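PDB 3E2V: 3'-5'-exonuclease from Saccharomyces cerevisiae, which probably cuts double-stranded DNA without obvious sequence preference and trims DNA from the 3' to the 5' end, as a magnesium-binding nuclease of the TatD family. Local coordinates for residues A[288-293]-A[367-372]; A[52-57]-A[383-388]. All coordinates share one frame; numbering follows the deposited sequence. Where two conformers were deposited one is given.

Interaction 1: A[288-293]-A[367-372]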
# COMPACT_ATOMS: atom_id res chain seq x y z
N ALA A 288 11.21 -9.46 -15.86
CA ALA A 288 12.27 -8.70 -16.53
C ALA A 288 12.31 -7.27 -16.02
O ALA A 288 13.38 -6.67 -15.89
CB ALA A 288 12.06 -8.71 -18.03
N VAL A 289 11.14 -6.72 -15.74
CA VAL A 289 11.05 -5.36 -15.22
C VAL A 289 11.57 -5.34 -13.79
O VAL A 289 12.39 -4.49 -13.45
CB VAL A 289 9.60 -4.81 -15.30
CG1 VAL A 289 9.53 -3.43 -14.67
CG2 VAL A 289 9.14 -4.72 -16.75
N VAL A 290 11.13 -6.28 -12.95
CA VAL A 290 11.62 -6.37 -11.57
C VAL A 290 13.15 -6.49 -11.49
O VAL A 290 13.78 -5.89 -10.61
CB VAL A 290 10.88 -7.51 -10.81
CG1 VAL A 290 11.59 -7.89 -9.52
CG2 VAL A 290 9.47 -7.07 -10.52
N LYS A 291 13.75 -7.21 -12.44
CA LYS A 291 15.21 -7.39 -12.44
C LYS A 291 15.92 -6.04 -12.56
O LYS A 291 17.04 -5.89 -12.06
CB LYS A 291 15.64 -8.33 -13.57
CG LYS A 291 17.09 -8.80 -13.45
CD LYS A 291 17.39 -9.91 -14.43
CE LYS A 291 18.84 -10.34 -14.34
NZ LYS A 291 19.18 -11.34 -15.40
N GLN A 292 15.25 -5.06 -13.19
CA GLN A 292 15.83 -3.72 -13.41
C GLN A 292 15.64 -2.75 -12.25
O GLN A 292 16.21 -1.65 -12.27
CB GLN A 292 15.27 -3.10 -14.69
CG GLN A 292 15.60 -3.90 -15.96
CD GLN A 292 14.81 -3.44 -17.16
OE1 GLN A 292 13.62 -3.14 -17.06
NE2 GLN A 292 15.46 -3.40 -18.32
N ILE A 293 14.85 -3.12 -11.25
CA ILE A 293 14.69 -2.26 -10.08
C ILE A 293 15.97 -2.31 -9.23
O ILE A 293 16.38 -3.38 -8.80
CB ILE A 293 13.52 -2.70 -9.18
CG1 ILE A 293 12.20 -2.76 -9.96
CG2 ILE A 293 13.39 -1.73 -7.99
CD1 ILE A 293 11.08 -3.52 -9.23
N ILE A 367 11.71 -15.06 -2.22
CA ILE A 367 12.35 -16.15 -2.99
C ILE A 367 12.33 -15.81 -4.47
O ILE A 367 13.35 -15.90 -5.16
CB ILE A 367 11.61 -17.48 -2.77
CG1 ILE A 367 12.00 -18.05 -1.42
CG2 ILE A 367 11.93 -18.49 -3.90
CD1 ILE A 367 11.02 -19.15 -0.94
N VAL A 368 11.17 -15.40 -4.96
CA VAL A 368 11.07 -15.10 -6.39
C VAL A 368 12.00 -13.94 -6.79
O VAL A 368 12.72 -14.03 -7.78
CB VAL A 368 9.61 -14.78 -6.78
CG1 VAL A 368 9.52 -14.29 -8.23
CG2 VAL A 368 8.72 -16.01 -6.55
N VAL A 369 11.98 -12.86 -6.02
CA VAL A 369 12.78 -11.69 -6.36
C VAL A 369 14.27 -12.04 -6.32
O VAL A 369 15.02 -11.62 -7.20
CB VAL A 369 12.42 -10.49 -5.44
CG1 VAL A 369 13.41 -9.33 -5.64
CG2 VAL A 369 10.99 -10.02 -5.72
N SER A 370 14.67 -12.85 -5.34
CA SER A 370 16.08 -13.22 -5.21
C SER A 370 16.53 -14.05 -6.42
O SER A 370 17.63 -13.82 -6.95
CB SER A 370 16.30 -13.98 -3.90
OG SER A 370 15.80 -15.29 -3.98
N GLU A 371 15.69 -14.97 -6.88
CA GLU A 371 16.03 -15.80 -8.04
C GLU A 371 16.06 -14.98 -9.32
O GLU A 371 16.97 -15.13 -10.15
CB GLU A 371 15.07 -16.99 -8.16
CG GLU A 371 15.26 -18.03 -7.05
CD GLU A 371 16.53 -18.84 -7.23
OE1 GLU A 371 16.78 -19.30 -8.36
OE2 GLU A 371 17.27 -19.00 -6.25
N VAL A 372 15.07 -14.11 -9.50
CA VAL A 372 15.00 -13.26 -10.68
C VAL A 372 16.23 -12.35 -10.79
O VAL A 372 16.79 -12.19 -11.88
CB VAL A 372 13.70 -12.42 -10.68
CG1 VAL A 372 13.76 -11.32 -11.71
CG2 VAL A 372 12.50 -13.32 -10.93
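In the TIM-barrel fold of this TatD-family nuclease, V290 and K291 of helix 284-291 pack on V369 and V372 of helix 362-373. The first helix makes the crossover from strand 272-276 to strand 298-300 in a beta-alpha-beta unit, and the second comes after that last strand, so the contact joins two neighbouring elements of the outer helical layer. It illustrates how such layers are knit: an apolar pair lies inside and the stem of a charged chain closes the outer edge. The backbones come closest at K291 and V372, whose CA atoms are 6.1 Å apart; V290 and V369 stand further off, with 7.5 Å between their CA atoms. In the buried part one methyl meets another, V290 CG1 lying 4.4 Å from V369 CG2, a loose approach for apolar groups. Nearer the solvent, K291 contributes its methylenes. With CG anti to the backbone N (chi1 -167°) and the rest of the chain extended, CG, CD and CE pass alongside the carbonyl oxygen of V372, and CD comes nearest, 3.5 Å from V372 O. No hydrogen bond links the two segments, but K373, one residue further along, gives its NZ to the carbonyl oxygens of both K291 and I293 and so ties helix 362-373 to the last residues of 288-293. On the other flank of helix 362-373, E371 forms a salt bridge with K321. V372 also touches Y318 of helix 316-325, and its CG1 rests 4.0 Å from K291 CB.

Interaction 2: A[52-57]-A[383-388]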
# COMPACT_ATOMS: atom_id res chain seq x y z
N VAL A 52 7.70 -12.63 9.59
CA VAL A 52 7.19 -11.28 9.36
C VAL A 52 7.18 -10.55 10.70
O VAL A 52 6.50 -10.97 11.64
CB VAL A 52 5.81 -11.26 8.67
CG1 VAL A 52 5.46 -9.83 8.23
CG2 VAL A 52 5.80 -12.21 7.49
N LYS A 53 7.93 -9.45 10.77
CA LYS A 53 8.08 -8.71 12.00
C LYS A 53 7.14 -7.52 12.08
O LYS A 53 6.65 -7.18 13.15
CB LYS A 53 9.52 -8.25 12.17
CG LYS A 53 10.55 -9.35 12.06
CD LYS A 53 10.38 -10.44 13.12
CE LYS A 53 11.36 -11.56 12.86
NZ LYS A 53 11.20 -12.64 13.88
N ASN A 54 6.93 -6.84 10.95
CA ASN A 54 6.18 -5.59 10.91
C ASN A 54 5.30 -5.62 9.67
O ASN A 54 5.64 -6.32 8.70
CB ASN A 54 7.11 -4.38 10.75
CG ASN A 54 7.88 -4.01 12.00
OD1 ASN A 54 7.86 -2.84 12.42
ND2 ASN A 54 8.58 -4.96 12.58
N ALA A 55 4.19 -4.88 9.69
CA ALA A 55 3.41 -4.70 8.47
C ALA A 55 2.76 -3.34 8.48
O ALA A 55 2.48 -2.78 9.54
CB ALA A 55 2.36 -5.80 8.32
N LEU A 56 2.53 -2.81 7.28
CA LEU A 56 1.84 -1.56 7.11
C LEU A 56 0.43 -1.86 6.61
O LEU A 56 0.26 -2.45 5.53
CB LEU A 56 2.61 -0.69 6.10
CG LEU A 56 2.06 0.72 5.85
CD1 LEU A 56 2.26 1.60 7.10
CD2 LEU A 56 2.81 1.34 4.67
N VAL A 57 -0.57 -1.46 7.40
CA VAL A 57 -1.98 -1.69 7.07
C VAL A 57 -2.47 -0.53 6.22
O VAL A 57 -2.34 0.62 6.60
CB VAL A 57 -2.82 -1.83 8.36
CG1 VAL A 57 -4.32 -1.98 8.07
CG2 VAL A 57 -2.33 -3.03 9.17
N THR A 383 18.81 -6.47 2.87
CA THR A 383 18.72 -5.12 2.26
C THR A 383 17.29 -4.59 2.33
O THR A 383 17.08 -3.45 2.75
CB THR A 383 19.23 -5.12 0.81
OG1 THR A 383 20.65 -5.34 0.80
CG2 THR A 383 18.95 -3.80 0.10
N THR A 384 16.31 -5.40 1.94
CA THR A 384 14.91 -4.93 1.97
C THR A 384 14.40 -4.63 3.37
O THR A 384 13.65 -3.67 3.60
CB THR A 384 13.98 -5.93 1.24
OG1 THR A 384 14.12 -7.24 1.81
CG2 THR A 384 14.33 -5.99 -0.23
N TRP A 385 14.80 -5.45 4.34
CA TRP A 385 14.41 -5.19 5.73
C TRP A 385 14.91 -3.82 6.20
O TRP A 385 14.16 -3.01 6.77
CB TRP A 385 14.96 -6.28 6.64
CG TRP A 385 14.84 -5.95 8.08
CD1 TRP A 385 15.84 -5.57 8.92
CD2 TRP A 385 13.64 -5.95 8.87
NE1 TRP A 385 15.36 -5.34 10.18
CE2 TRP A 385 14.01 -5.56 10.19
CE3 TRP A 385 12.29 -6.25 8.60
CZ2 TRP A 385 13.08 -5.46 11.24
CZ3 TRP A 385 11.36 -6.13 9.63
CH2 TRP A 385 11.77 -5.74 10.95
N LYS A 386 16.20 -3.57 5.99
CA LYS A 386 16.82 -2.35 6.50
C LYS A 386 16.25 -1.13 5.78
O LYS A 386 16.00 -0.10 6.41
CB LYS A 386 18.34 -2.40 6.34
CG LYS A 386 18.92 -3.39 7.32
CD LYS A 386 20.40 -3.34 7.33
CE LYS A 386 20.91 -4.09 8.57
NZ LYS A 386 22.38 -3.93 8.60
N THR A 387 16.05 -1.26 4.48
CA THR A 387 15.49 -0.15 3.71
C THR A 387 14.05 0.16 4.14
O THR A 387 13.69 1.34 4.31
CB THR A 387 15.60 -0.43 2.21
OG1 THR A 387 16.99 -0.61 1.89
CG2 THR A 387 15.09 0.75 1.41
N THR A 388 13.25 -0.88 4.34
CA THR A 388 11.86 -0.67 4.73
C THR A 388 11.77 -0.04 6.12
O THR A 388 10.96 0.87 6.35
CB THR A 388 11.06 -1.98 4.68
OG1 THR A 388 11.23 -2.57 3.38
CG2 THR A 388 9.58 -1.72 4.87
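W385 of the C-terminal helix 377-392 reaches across to K53 and N54 at the start of barrel strand 52-57. From CB the indole swings out with CG anti to the backbone N (chi1 169°), and it is the far end of the six-membered ring that arrives at the strand. CZ3 comes within 3.8 Å of K53 CB. Next to it, CH2 meets two residues, lying 3.6 Å from K53 CB and 3.7 Å from N54 ND2. The lysine approaches obliquely and its bent chain then leads its amino end away, whereas the asparagine amide sits at the ring edge, near the ring plane, with its own plane turned 77° from it. That two successive strand residues both direct CB at the helix agrees with the helical psi of K53 (-37°), consistent with a classic bulge. Were W385 replaced by an alanine, a gap would probably open between helix and strand, with K53 CB and the N54 amide losing the ring that packs on them. K13 also touches the indole, while T388 packs on Y15 and L299. The join is van der Waals in kind, so it probably depends on close fit rather than on a directional bond between the segments.

How the interactions relate
Both contacts involve the C-terminal helices, 362-373 against another outer helix in interaction 1 and 377-392 against a barrel strand in interaction 2; V369 of the former helix also packs on L380 of the latter. Their centres lie 18 Å apart and they do not touch. Interaction 1 lies in the outer layer, with buried valines at one side and an exposed lysine at the other. Interaction 2 is a surface contact, made through partly exposed residues. Neither has a hydrogen bond between its segments: valine methyls and the methylenes of a lysine do the packing in the first, one long indole bridges a wider separation in the second.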